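PDB 4XSO: Alr3699 protein from Nostoc sp., which is of unassigned function but belongs to the glycosyltransferases of the GT-B clan, built from two Rossmann-like domains. Local coordinates for residues Ile225-Ala229 and Gln257-Leu263; Ala29-Arg33 and His53-Val57; Asp13-Pro18 and Phe41-Lys47; Ile194-Arg198 and Gln278-Asp284. One frame throughout, in Å; residues are numbered along the deposited sequence.

Contact 1: Ile225-Ala229 and Gln257-Leu263; sequences IDALA and QITRLGL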
loop_
_atom_site.group_PDB
_atom_site.type_symbol
_atom_site.label_atom_id
_atom_site.label_comp_id
_atom_site.label_asym_id
_atom_site.label_seq_id
_atom_site.Cartn_x
_atom_site.Cartn_y
_atom_site.Cartn_z
ATOM N N ILE A 225 -4.918 21.076 -41.525
ATOM C CA ILE A 225 -5.999 21.317 -42.489
ATOM C C ILE A 225 -6.212 22.849 -42.699
ATOM O O ILE A 225 -6.169 23.274 -43.843
ATOM C CB ILE A 225 -7.275 20.544 -42.086
ATOM C CG1 ILE A 225 -6.983 19.032 -42.160
ATOM C CG2 ILE A 225 -8.421 20.908 -43.010
ATOM C CD1 ILE A 225 -7.903 18.204 -41.309
ATOM N N ASP A 226 -6.297 23.663 -41.626
ATOM C CA ASP A 226 -6.380 25.129 -41.813
ATOM C C ASP A 226 -5.162 25.672 -42.566
ATOM O O ASP A 226 -5.287 26.444 -43.504
ATOM C CB ASP A 226 -6.475 25.848 -40.494
ATOM C CG ASP A 226 -7.839 25.764 -39.854
ATOM O OD1 ASP A 226 -8.800 25.525 -40.576
ATOM O OD2 ASP A 226 -7.937 25.922 -38.600
ATOM N N ALA A 227 -3.960 25.199 -42.232
ATOM C CA ALA A 227 -2.796 25.640 -42.988
ATOM C C ALA A 227 -2.863 25.216 -44.466
ATOM O O ALA A 227 -2.388 25.933 -45.337
ATOM C CB ALA A 227 -1.509 25.116 -42.358
ATOM N N LEU A 228 -3.427 24.053 -44.779
ATOM C CA LEU A 228 -3.480 23.613 -46.174
ATOM C C LEU A 228 -4.275 24.618 -47.020
ATOM O O LEU A 228 -3.923 24.911 -48.149
ATOM C CB LEU A 228 -4.135 22.227 -46.261
ATOM C CG LEU A 228 -3.457 21.243 -47.208
ATOM C CD1 LEU A 228 -1.967 21.204 -46.942
ATOM C CD2 LEU A 228 -4.043 19.839 -47.059
ATOM N N ALA A 229 -5.309 25.176 -46.414
ATOM C CA ALA A 229 -6.122 26.214 -47.035
ATOM C C ALA A 229 -5.269 27.365 -47.509
ATOM O O ALA A 229 -5.695 28.094 -48.391
ATOM C CB ALA A 229 -7.183 26.695 -46.060
ATOM N N GLN A 257 -14.758 20.053 -41.758
ATOM C CA GLN A 257 -13.791 21.130 -41.947
ATOM C C GLN A 257 -13.198 21.020 -43.366
ATOM O O GLN A 257 -13.145 22.007 -44.134
ATOM C CB GLN A 257 -12.651 21.064 -40.869
ATOM C CG GLN A 257 -11.543 22.104 -41.054
ATOM C CD GLN A 257 -10.329 21.935 -40.143
ATOM O OE1 GLN A 257 -10.169 20.922 -39.500
ATOM N NE2 GLN A 257 -9.457 22.932 -40.120
ATOM N N ILE A 258 -12.661 19.840 -43.684
ATOM C CA ILE A 258 -12.053 19.630 -44.957
ATOM C C ILE A 258 -13.010 19.954 -46.145
ATOM O O ILE A 258 -12.635 20.571 -47.125
ATOM C CB ILE A 258 -11.589 18.149 -45.074
ATOM C CG1 ILE A 258 -10.384 17.868 -44.172
ATOM C CG2 ILE A 258 -11.298 17.782 -46.538
ATOM C CD1 ILE A 258 -10.209 16.408 -43.903
ATOM N N THR A 259 -14.223 19.444 -46.088
ATOM C CA THR A 259 -15.246 19.809 -47.087
ATOM C C THR A 259 -15.596 21.312 -47.026
ATOM O O THR A 259 -15.626 21.974 -48.026
ATOM C CB THR A 259 -16.515 19.000 -46.859
ATOM O OG1 THR A 259 -16.248 17.620 -47.161
ATOM C CG2 THR A 259 -17.639 19.530 -47.784
ATOM N N ARG A 260 -15.812 21.871 -45.855
ATOM C CA ARG A 260 -16.016 23.335 -45.788
ATOM C C ARG A 260 -14.874 24.202 -46.433
ATOM O O ARG A 260 -15.130 25.254 -47.065
ATOM C CB ARG A 260 -16.251 23.710 -44.330
ATOM C CG ARG A 260 -16.399 25.210 -44.040
ATOM C CD ARG A 260 -16.807 25.480 -42.567
ATOM N NE ARG A 260 -15.840 25.009 -41.558
ATOM C CZ ARG A 260 -14.623 25.532 -41.324
ATOM N NH1 ARG A 260 -14.153 26.557 -42.024
ATOM N NH2 ARG A 260 -13.848 25.017 -40.377
ATOM N N LEU A 261 -13.611 23.779 -46.279
ATOM C CA LEU A 261 -12.482 24.494 -46.895
ATOM C C LEU A 261 -12.307 24.168 -48.346
ATOM O O LEU A 261 -11.456 24.729 -49.013
ATOM C CB LEU A 261 -11.190 24.261 -46.115
ATOM C CG LEU A 261 -11.368 24.968 -44.753
ATOM C CD1 LEU A 261 -10.500 24.403 -43.647
ATOM C CD2 LEU A 261 -11.135 26.460 -44.905
ATOM N N GLY A 262 -13.140 23.292 -48.897
ATOM C CA GLY A 262 -12.888 22.848 -50.280
ATOM C C GLY A 262 -11.635 22.011 -50.506
ATOM O O GLY A 262 -11.098 21.956 -51.619
ATOM N N LEU A 263 -11.190 21.302 -49.470
ATOM C CA LEU A 263 -9.954 20.495 -49.537
ATOM C C LEU A 263 -10.073 18.954 -49.716
ATOM O O LEU A 263 -9.117 18.204 -49.433
ATOM C CB LEU A 263 -9.192 20.774 -48.280
ATOM C CG LEU A 263 -8.614 22.201 -48.252
ATOM C CD1 LEU A 263 -7.975 22.372 -46.889
ATOM C CD2 LEU A 263 -7.638 22.458 -49.398
#

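Contact 2: Ala29-Arg33 and His53-Val57; sequences AKPYR and HHIPV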
loop_
_atom_site.group_PDB
_atom_site.type_symbol
_atom_site.label_atom_id
_atom_site.label_comp_id
_atom_site.label_asym_id
_atom_site.label_seq_id
_atom_site.Cartn_x
_atom_site.Cartn_y
_atom_site.Cartn_z
ATOM N N ALA A 29 13.151 -2.988 -22.070
ATOM C CA ALA A 29 13.113 -4.327 -21.539
ATOM C C ALA A 29 13.806 -5.442 -22.363
ATOM O O ALA A 29 14.325 -6.432 -21.791
ATOM C CB ALA A 29 11.673 -4.688 -21.293
ATOM N N LYS A 30 13.894 -5.278 -23.676
ATOM C CA LYS A 30 14.417 -6.341 -24.517
ATOM C C LYS A 30 15.774 -6.854 -24.133
ATOM O O LYS A 30 15.951 -8.054 -24.140
ATOM C CB LYS A 30 14.419 -5.972 -26.032
ATOM C CG LYS A 30 13.187 -6.494 -26.781
ATOM C CD LYS A 30 13.266 -6.327 -28.307
ATOM C CE LYS A 30 12.978 -4.902 -28.767
ATOM N NZ LYS A 30 12.778 -4.781 -30.242
ATOM N N PRO A 31 16.732 -5.954 -23.793
ATOM C CA PRO A 31 18.050 -6.383 -23.385
ATOM C C PRO A 31 18.014 -7.221 -22.116
ATOM O O PRO A 31 19.022 -7.894 -21.797
ATOM C CB PRO A 31 18.819 -5.072 -23.141
ATOM C CG PRO A 31 18.083 -4.057 -23.916
ATOM C CD PRO A 31 16.653 -4.492 -23.939
ATOM N N TYR A 32 16.889 -7.176 -21.404
ATOM C CA TYR A 32 16.828 -7.822 -20.056
ATOM C C TYR A 32 15.829 -8.968 -20.075
ATOM O O TYR A 32 15.505 -9.545 -19.029
ATOM C CB TYR A 32 16.396 -6.798 -18.965
ATOM C CG TYR A 32 17.357 -5.684 -18.897
ATOM C CD1 TYR A 32 18.579 -5.856 -18.223
ATOM C CD2 TYR A 32 17.059 -4.442 -19.455
ATOM C CE1 TYR A 32 19.536 -4.849 -18.167
ATOM C CE2 TYR A 32 17.988 -3.408 -19.394
ATOM C CZ TYR A 32 19.221 -3.612 -18.752
ATOM O OH TYR A 32 20.172 -2.622 -18.766
ATOM N N ARG A 33 15.371 -9.340 -21.269
ATOM C CA ARG A 33 14.277 -10.202 -21.343
ATOM C C ARG A 33 14.548 -11.628 -20.813
ATOM O O ARG A 33 13.579 -12.322 -20.585
ATOM C CB ARG A 33 13.617 -10.198 -22.730
ATOM C CG ARG A 33 14.324 -11.011 -23.751
ATOM C CD ARG A 33 13.608 -10.893 -25.059
ATOM N NE ARG A 33 14.228 -11.800 -25.999
ATOM C CZ ARG A 33 13.982 -11.813 -27.303
ATOM N NH1 ARG A 33 14.592 -12.711 -28.060
ATOM N NH2 ARG A 33 13.121 -10.957 -27.854
ATOM N N HIS A 53 7.332 -10.232 -28.445
ATOM C CA HIS A 53 8.738 -9.885 -28.344
ATOM C C HIS A 53 9.475 -10.768 -27.337
ATOM O O HIS A 53 10.582 -10.452 -26.992
ATOM C CB HIS A 53 8.886 -8.398 -27.973
ATOM C CG HIS A 53 8.662 -7.454 -29.120
ATOM N ND1 HIS A 53 7.437 -6.860 -29.376
ATOM C CD2 HIS A 53 9.516 -6.974 -30.057
ATOM C CE1 HIS A 53 7.550 -6.050 -30.412
ATOM N NE2 HIS A 53 8.798 -6.111 -30.853
ATOM N N HIS A 54 8.871 -11.874 -26.890
ATOM C CA HIS A 54 9.454 -12.806 -25.912
ATOM C C HIS A 54 9.768 -12.163 -24.538
ATOM O O HIS A 54 10.644 -12.632 -23.803
ATOM C CB HIS A 54 10.670 -13.598 -26.470
ATOM C CG HIS A 54 10.395 -14.233 -27.795
ATOM N ND1 HIS A 54 9.596 -15.348 -27.928
ATOM C CD2 HIS A 54 10.735 -13.857 -29.053
ATOM C CE1 HIS A 54 9.449 -15.632 -29.207
ATOM N NE2 HIS A 54 10.137 -14.746 -29.911
ATOM N N ILE A 55 8.995 -11.139 -24.175
ATOM C CA ILE A 55 9.203 -10.489 -22.906
ATOM C C ILE A 55 8.194 -11.076 -21.948
ATOM O O ILE A 55 7.009 -10.943 -22.146
ATOM C CB ILE A 55 9.090 -8.986 -23.013
ATOM C CG1 ILE A 55 10.165 -8.472 -23.920
ATOM C CG2 ILE A 55 9.322 -8.290 -21.648
ATOM C CD1 ILE A 55 9.936 -7.045 -24.314
ATOM N N PRO A 56 8.686 -11.663 -20.836
ATOM C CA PRO A 56 7.743 -12.244 -19.927
ATOM C C PRO A 56 6.794 -11.164 -19.406
ATOM O O PRO A 56 7.235 -10.042 -19.083
ATOM C CB PRO A 56 8.590 -12.836 -18.829
ATOM C CG PRO A 56 9.948 -13.018 -19.427
ATOM C CD PRO A 56 10.081 -11.873 -20.424
ATOM N N VAL A 57 5.532 -11.543 -19.277
ATOM C CA VAL A 57 4.488 -10.579 -18.871
ATOM C C VAL A 57 3.501 -11.290 -18.000
ATOM O O VAL A 57 3.226 -12.476 -18.197
ATOM C CB VAL A 57 3.824 -9.807 -20.045
ATOM C CG1 VAL A 57 3.185 -10.753 -20.997
ATOM C CG2 VAL A 57 2.741 -8.844 -19.527
#

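Contact 3: Asp13-Pro18 and Phe41-Lys47; sequences DQSGKP and FADGAFK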
loop_
_atom_site.group_PDB
_atom_site.type_symbol
_atom_site.label_atom_id
_atom_site.label_comp_id
_atom_site.label_asym_id
_atom_site.label_seq_id
_atom_site.Cartn_x
_atom_site.Cartn_y
_atom_site.Cartn_z
ATOM N N ASP A 13 3.897 -1.601 -15.145
ATOM C CA ASP A 13 3.262 -0.630 -16.013
ATOM C C ASP A 13 1.734 -0.759 -15.913
ATOM O O ASP A 13 1.192 -1.840 -16.007
ATOM C CB ASP A 13 3.784 -0.781 -17.441
ATOM C CG ASP A 13 3.315 0.339 -18.378
ATOM O OD1 ASP A 13 2.072 0.533 -18.532
ATOM O OD2 ASP A 13 4.178 0.988 -19.044
ATOM N N GLN A 14 1.032 0.363 -15.724
ATOM C CA GLN A 14 -0.381 0.263 -15.336
ATOM C C GLN A 14 -1.286 -0.142 -16.498
ATOM O O GLN A 14 -2.380 -0.655 -16.282
ATOM C CB GLN A 14 -0.908 1.586 -14.748
ATOM C CG GLN A 14 -1.208 2.625 -15.816
ATOM C CD GLN A 14 -1.197 4.061 -15.229
ATOM O OE1 GLN A 14 -0.361 4.421 -14.418
ATOM N NE2 GLN A 14 -2.139 4.865 -15.655
ATOM N N SER A 15 -0.837 0.058 -17.722
ATOM C CA SER A 15 -1.706 -0.123 -18.879
ATOM C C SER A 15 -1.597 -1.448 -19.661
ATOM O O SER A 15 -0.503 -1.954 -19.921
ATOM C CB SER A 15 -1.493 1.028 -19.860
ATOM O OG SER A 15 -2.532 1.047 -20.813
ATOM N N GLY A 16 -2.770 -1.942 -20.070
ATOM C CA GLY A 16 -2.937 -2.970 -21.103
ATOM C C GLY A 16 -2.828 -2.497 -22.560
ATOM O O GLY A 16 -2.838 -3.326 -23.467
ATOM N N LYS A 17 -2.663 -1.192 -22.782
ATOM C CA LYS A 17 -2.668 -0.603 -24.130
ATOM C C LYS A 17 -1.320 -0.033 -24.534
ATOM O O LYS A 17 -0.627 0.614 -23.720
ATOM C CB LYS A 17 -3.701 0.523 -24.190
ATOM C CG LYS A 17 -5.144 0.031 -24.162
ATOM C CD LYS A 17 -6.132 1.190 -24.261
ATOM C CE LYS A 17 -6.325 1.845 -22.909
ATOM N NZ LYS A 17 -6.985 0.905 -21.948
ATOM N N PRO A 18 -0.925 -0.255 -25.788
ATOM C CA PRO A 18 0.408 0.216 -26.144
ATOM C C PRO A 18 0.526 1.743 -26.405
ATOM O O PRO A 18 0.754 2.152 -27.537
ATOM C CB PRO A 18 0.723 -0.597 -27.406
ATOM C CG PRO A 18 -0.655 -0.887 -28.007
ATOM C CD PRO A 18 -1.485 -1.179 -26.812
ATOM N N PHE A 41 -1.047 -3.898 -14.886
ATOM C CA PHE A 41 -2.243 -3.834 -14.046
ATOM C C PHE A 41 -3.552 -4.064 -14.823
ATOM O O PHE A 41 -4.594 -4.160 -14.231
ATOM C CB PHE A 41 -2.291 -2.498 -13.289
ATOM C CG PHE A 41 -1.144 -2.278 -12.321
ATOM C CD1 PHE A 41 -0.262 -3.295 -11.968
ATOM C CD2 PHE A 41 -0.991 -1.033 -11.713
ATOM C CE1 PHE A 41 0.767 -3.059 -11.065
ATOM C CE2 PHE A 41 0.028 -0.800 -10.826
ATOM C CZ PHE A 41 0.910 -1.803 -10.502
ATOM N N ALA A 42 -3.481 -4.126 -16.140
ATOM C CA ALA A 42 -4.644 -4.439 -16.990
ATOM C C ALA A 42 -4.141 -5.320 -18.125
ATOM O O ALA A 42 -3.026 -5.108 -18.626
ATOM C CB ALA A 42 -5.247 -3.168 -17.590
ATOM N N ASP A 43 -4.986 -6.275 -18.536
ATOM C CA ASP A 43 -4.805 -7.036 -19.763
ATOM C C ASP A 43 -5.179 -6.165 -20.947
ATOM O O ASP A 43 -5.847 -5.159 -20.780
ATOM C CB ASP A 43 -5.675 -8.306 -19.762
ATOM C CG ASP A 43 -5.119 -9.405 -20.682
ATOM O OD1 ASP A 43 -4.168 -9.168 -21.458
ATOM O OD2 ASP A 43 -5.613 -10.524 -20.583
ATOM N N GLY A 44 -4.701 -6.541 -22.130
ATOM C CA GLY A 44 -4.905 -5.772 -23.346
ATOM C C GLY A 44 -3.924 -6.133 -24.441
ATOM O O GLY A 44 -3.192 -7.123 -24.329
ATOM N N ALA A 45 -3.891 -5.302 -25.484
ATOM C CA ALA A 45 -2.985 -5.468 -26.613
ATOM C C ALA A 45 -1.502 -5.362 -26.253
ATOM O O ALA A 45 -0.652 -5.843 -27.003
ATOM C CB ALA A 45 -3.307 -4.438 -27.672
ATOM N N PHE A 46 -1.180 -4.736 -25.121
ATOM C CA PHE A 46 0.214 -4.517 -24.779
ATOM C C PHE A 46 0.871 -5.826 -24.328
ATOM O O PHE A 46 2.048 -6.041 -24.558
ATOM C CB PHE A 46 0.335 -3.431 -23.719
ATOM C CG PHE A 46 1.750 -3.083 -23.372
ATOM C CD1 PHE A 46 2.751 -3.097 -24.324
ATOM C CD2 PHE A 46 2.098 -2.763 -22.069
ATOM C CE1 PHE A 46 4.050 -2.803 -23.986
ATOM C CE2 PHE A 46 3.410 -2.476 -21.730
ATOM C CZ PHE A 46 4.391 -2.498 -22.697
ATOM N N LYS A 47 0.081 -6.637 -23.663
ATOM C CA LYS A 47 0.449 -7.927 -23.197
ATOM C C LYS A 47 0.840 -8.774 -24.378
ATOM O O LYS A 47 1.913 -9.429 -24.389
ATOM C CB LYS A 47 -0.749 -8.576 -22.500
ATOM C CG LYS A 47 -0.363 -9.967 -21.961
ATOM C CD LYS A 47 -1.416 -10.522 -21.073
ATOM C CE LYS A 47 -0.956 -11.750 -20.319
ATOM N NZ LYS A 47 -1.434 -12.991 -20.971
#

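Contact 4: Ile194-Arg198 and Gln278-Asp284; sequences ISKLR and QLMAACD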
loop_
_atom_site.group_PDB
_atom_site.type_symbol
_atom_site.label_atom_id
_atom_site.label_comp_id
_atom_site.label_asym_id
_atom_site.label_seq_id
_atom_site.Cartn_x
_atom_site.Cartn_y
_atom_site.Cartn_z
ATOM N N ILE A 194 10.165 4.565 -52.302
ATOM C CA ILE A 194 9.539 5.860 -52.144
ATOM C C ILE A 194 8.693 6.149 -53.381
ATOM O O ILE A 194 7.506 6.342 -53.274
ATOM C CB ILE A 194 10.557 7.000 -51.911
ATOM C CG1 ILE A 194 11.223 6.860 -50.536
ATOM C CG2 ILE A 194 9.890 8.382 -52.004
ATOM C CD1 ILE A 194 12.434 7.776 -50.340
ATOM N N SER A 195 9.313 6.093 -54.553
ATOM C CA SER A 195 8.622 6.422 -55.817
ATOM C C SER A 195 7.422 5.534 -56.035
ATOM O O SER A 195 6.358 6.017 -56.404
ATOM C CB SER A 195 9.590 6.352 -57.006
ATOM O OG SER A 195 8.876 6.690 -58.196
ATOM N N LYS A 196 7.543 4.241 -55.743
ATOM C CA LYS A 196 6.394 3.370 -55.906
ATOM C C LYS A 196 5.245 3.686 -54.992
ATOM O O LYS A 196 4.040 3.612 -55.362
ATOM C CB LYS A 196 6.807 1.893 -55.726
ATOM C CG LYS A 196 7.489 1.332 -56.984
ATOM C CD LYS A 196 6.796 1.804 -58.296
ATOM C CE LYS A 196 7.000 0.896 -59.509
ATOM N NZ LYS A 196 6.009 -0.227 -59.567
ATOM N N LEU A 197 5.602 3.919 -53.750
ATOM C CA LEU A 197 4.605 4.214 -52.761
ATOM C C LEU A 197 3.852 5.522 -53.097
ATOM O O LEU A 197 2.614 5.549 -52.981
ATOM C CB LEU A 197 5.242 4.237 -51.347
ATOM C CG LEU A 197 4.296 4.504 -50.176
ATOM C CD1 LEU A 197 3.164 3.493 -50.088
ATOM C CD2 LEU A 197 5.078 4.476 -48.877
ATOM N N ARG A 198 4.587 6.584 -53.460
ATOM C CA ARG A 198 3.920 7.815 -53.884
ATOM C C ARG A 198 2.946 7.540 -55.110
ATOM O O ARG A 198 1.858 8.071 -55.184
ATOM C CB ARG A 198 4.954 8.881 -54.189
ATOM C CG ARG A 198 5.639 9.422 -52.952
ATOM C CD ARG A 198 6.871 10.224 -53.308
ATOM N NE ARG A 198 6.572 11.364 -54.160
ATOM C CZ ARG A 198 6.183 12.559 -53.757
ATOM N NH1 ARG A 198 6.033 12.836 -52.466
ATOM N NH2 ARG A 198 5.982 13.500 -54.651
ATOM N N GLN A 278 8.240 4.061 -44.012
ATOM C CA GLN A 278 8.104 4.136 -45.447
ATOM C C GLN A 278 7.183 5.290 -45.903
ATOM O O GLN A 278 7.486 6.018 -46.850
ATOM C CB GLN A 278 7.530 2.807 -45.978
ATOM C CG GLN A 278 8.474 1.593 -45.854
ATOM C CD GLN A 278 8.754 1.206 -44.418
ATOM O OE1 GLN A 278 7.856 1.253 -43.527
ATOM N NE2 GLN A 278 9.996 0.768 -44.165
ATOM N N LEU A 279 6.024 5.381 -45.257
ATOM C CA LEU A 279 5.124 6.512 -45.474
ATOM C C LEU A 279 5.814 7.814 -45.257
ATOM O O LEU A 279 5.678 8.683 -46.072
ATOM C CB LEU A 279 3.899 6.394 -44.570
ATOM C CG LEU A 279 2.967 5.313 -45.087
ATOM C CD1 LEU A 279 1.980 4.947 -43.979
ATOM C CD2 LEU A 279 2.204 5.730 -46.347
ATOM N N MET A 280 6.556 7.943 -44.144
ATOM C CA MET A 280 7.341 9.177 -43.854
ATOM C C MET A 280 8.303 9.521 -45.021
ATOM O O MET A 280 8.410 10.643 -45.519
ATOM C CB MET A 280 8.109 8.979 -42.557
ATOM C CG MET A 280 7.281 8.985 -41.251
ATOM S SD MET A 280 8.275 9.006 -39.745
ATOM C CE MET A 280 6.875 9.314 -38.641
ATOM N N ALA A 281 9.019 8.504 -45.468
ATOM C CA ALA A 281 9.926 8.647 -46.571
ATOM C C ALA A 281 9.217 9.157 -47.798
ATOM O O ALA A 281 9.786 9.954 -48.547
ATOM C CB ALA A 281 10.635 7.332 -46.885
ATOM N N ALA A 282 7.977 8.750 -48.008
ATOM C CA ALA A 282 7.277 9.243 -49.151
ATOM C C ALA A 282 6.710 10.653 -49.016
ATOM O O ALA A 282 6.247 11.181 -49.976
ATOM C CB ALA A 282 6.210 8.290 -49.529
ATOM N N CYS A 283 6.744 11.247 -47.835
ATOM C CA CYS A 283 6.305 12.647 -47.653
ATOM C C CYS A 283 7.423 13.558 -48.128
ATOM O O CYS A 283 8.571 13.109 -48.363
ATOM C CB CYS A 283 6.028 12.889 -46.190
ATOM S SG CYS A 283 4.563 11.975 -45.688
ATOM N N ASP A 284 7.084 14.824 -48.309
ATOM C CA ASP A 284 8.051 15.865 -48.576
ATOM C C ASP A 284 8.266 16.654 -47.300
ATOM O O ASP A 284 9.279 17.248 -47.142
ATOM C CB ASP A 284 7.547 16.722 -49.735
ATOM C CG ASP A 284 7.373 15.896 -51.030
ATOM O OD1 ASP A 284 8.457 15.615 -51.583
ATOM O OD2 ASP A 284 6.221 15.469 -51.449
#

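Contact 1: Ile225-Ala229 and Gln257-Leu263
Ile225 reaches Gln257, Ile258, Leu261 and Leu263 with its two branches. With CG1 beside the backbone N (chi1 -64°), CG2 falls anti to that N and lies 3.6 Å from CD of Gln257 and 3.8 Å from CG1 of Ile258, while CD1 of Ile225 meets CG1 and CD1 of Ile258, the two isoleucines crossing at about a right angle. Asp226 sits at the edge of this apolar patch. Its OD1 accepts a bent hydrogen bond from NE2 of Gln257 (2.7 Å); the nitrogen comes from above the carboxylate, although the oxygen lies close to the amide plane. The same NE2 also donates to the carbonyl of His222, so two acceptors fix the turn of the amide, whose OE1 is buried without a partner. Helices 221-228 and 248-260 thus pack together in the C-terminal Rossmann-like domain, with Leu228 and Ile258 both resting on Val267 of edge strand 267-271. CB of Leu228 lies 3.9 Å from CD1 of Leu263, which also touches the carbonyl oxygen of Ile225. A Schellman motif with Gly262 at positive phi ends helix 248-260 and brings Leu263 back toward the first segment. At Ala229, CB meets CD2 of Leu261 at 4.1 Å.

Contact 2: Ala29-Arg33 and His53-Val57
Arg33 lays one face of its guanidinium over CB of His54, which stands 3.8 Å above the plane and over its centre. The setting is the N-terminal Rossmann-like domain, where the turn that follows helix 20-29 meets the turn between helix 45-52 and strand 57-59; His54, at positive phi, is the C-prime residue of the Schellman motif that closes helix 45-52. The two side chains run side by side in the same direction, yet their flat groups are steeply inclined, 77° apart, and NH2 of Arg33 comes to the edge of the imidazole. Arg33 starts with CG between the backbone N and the carbonyl carbon (chi1 79°) and then extends as far as NE, which brings its end to the carbonyl of His53, just past helix 45-52. There NH2 makes a short but strongly bent, weak hydrogen bond to the O of His53 (2.7 Å). Nearer the backbone the contact becomes apolar: CG1 of Ile55 lies 4.0 Å from CB of Arg33, and CD1 of Ile55 reaches CB of Ala29 (4.2 Å) and CG of Lys30. The imidazole of His53 is held through ND1, which is hydrogen-bonded to the carbonyl of Leu49. On its other nitrogen's side, the bent chain of Lys30 approaches obliquely and brings NZ to 3.9 Å from CD2 of His53.

Contact 3: Asp13-Pro18 and Phe41-Lys47
Phe46 presses its CB against the carbonyl of Gly16, 3.2 Å from the O, and its ring continues from there along the 13-18 loop. With CG anti to the backbone N (chi1 -176°), CD2 meets the O of Ser15 at 3.5 Å, the oxygen lying at the ring edge near its plane, and farther out CE2 comes to 4.4 Å from CG of Asp13. The backbone N of Phe46 donates to the O of Gly16 (2.7 Å), fairly straight at the hydrogen but from above the carbonyl plane. The first turn of helix 45-52, with Gly44 at its N-cap, is therefore tied to the loop by main chain and side chain together. Gly16 and Gly44, neither with a side chain, come within 4.1 Å between CA atoms. The loop keeps its shape through an Asx turn, Ser15 N to OD1 of Asp13, and an ST turn, Lys17 N to OG of Ser15. At the other end, Phe41 N donates to the O of Asp13 (3.2 Å); CD2 of the Phe41 ring lies 4.0 Å from CB of Gln14, and the side chain also packs on Leu83 of the second subunit. The whole lies at the C-terminal ends of parallel strands 9-13 and 36-40 in the N-terminal Rossmann-like domain, where Phe46 also rests on Leu40 of strand 36-40 and on Glu22 and Ile26 of helix 20-29.

Contact 4: Ile194-Arg198 and Gln278-Asp284
Short segments of helices 191-201 and 276-282 cross nearly perpendicularly, at -86° with 9.0 Å between their axes, and come nearest at Ile194 and Ala282. The small side chains of Ala281 and Ala282 are consistent with so close an approach. CG1 of Ile194 rests on CB of Ala281 at 3.7 Å, and its CG2 lies against the backbone of Ala282. One turn on, Leu197 points toward the other helix; its CD2 alone does the touching, 3.5 Å from the O of Gln278 and 4.0 Å from both CD2 of Leu279 and CB of Ala282. Arg198 carries the polar half. Its CG packs on CB of Ala282, and a bend at chi3 (60°) then swings the guanidinium round to the end of helix 276-282. There NH1 grips two acceptors: the O of Ala282 (3.0 Å), in the guanidinium plane and nearly in line with the C=O bond, and OD2 of Asp284 (2.8 Å), a salt bridge met on the syn side but tilted out of the carboxylate plane, the two flat groups almost perpendicular. NH2 is taken by the carbonyls of Ala204 and Asn206, so several bonds fix the group's rotation. OD2 of Asp284 also accepts from the backbone N of Val208. Arg198 thereby joins helix 191-201 to the start of central strands 207-212 and 285-287 of the C-terminal Rossmann-like domain, in the two-domain GT-B architecture.

In the fold
Contacts 2 and 3 belong to the N-terminal domain and contacts 1 and 4 to the C-terminal one; contacts 1 and 2 lie on opposite sides of the chain's centre. Contact 1 is the buried one, mostly aliphatic with a single amide-carboxylate bond, whereas the other three are partly buried. Contacts 2 and 3 flank helix 45-52, contact 2 just past its C-terminal end and contact 3 at its N-terminus, and touch where Val57 packs on Lys47. Contact 3 relies on main-chain bonds and glycines, while contacts 2 and 4 each send an arginine to a carbonyl at or just past a helix end, weakly in contact 2, beside a salt bridge in contact 4. Contact 1 is nested within the loop closed by contact 4.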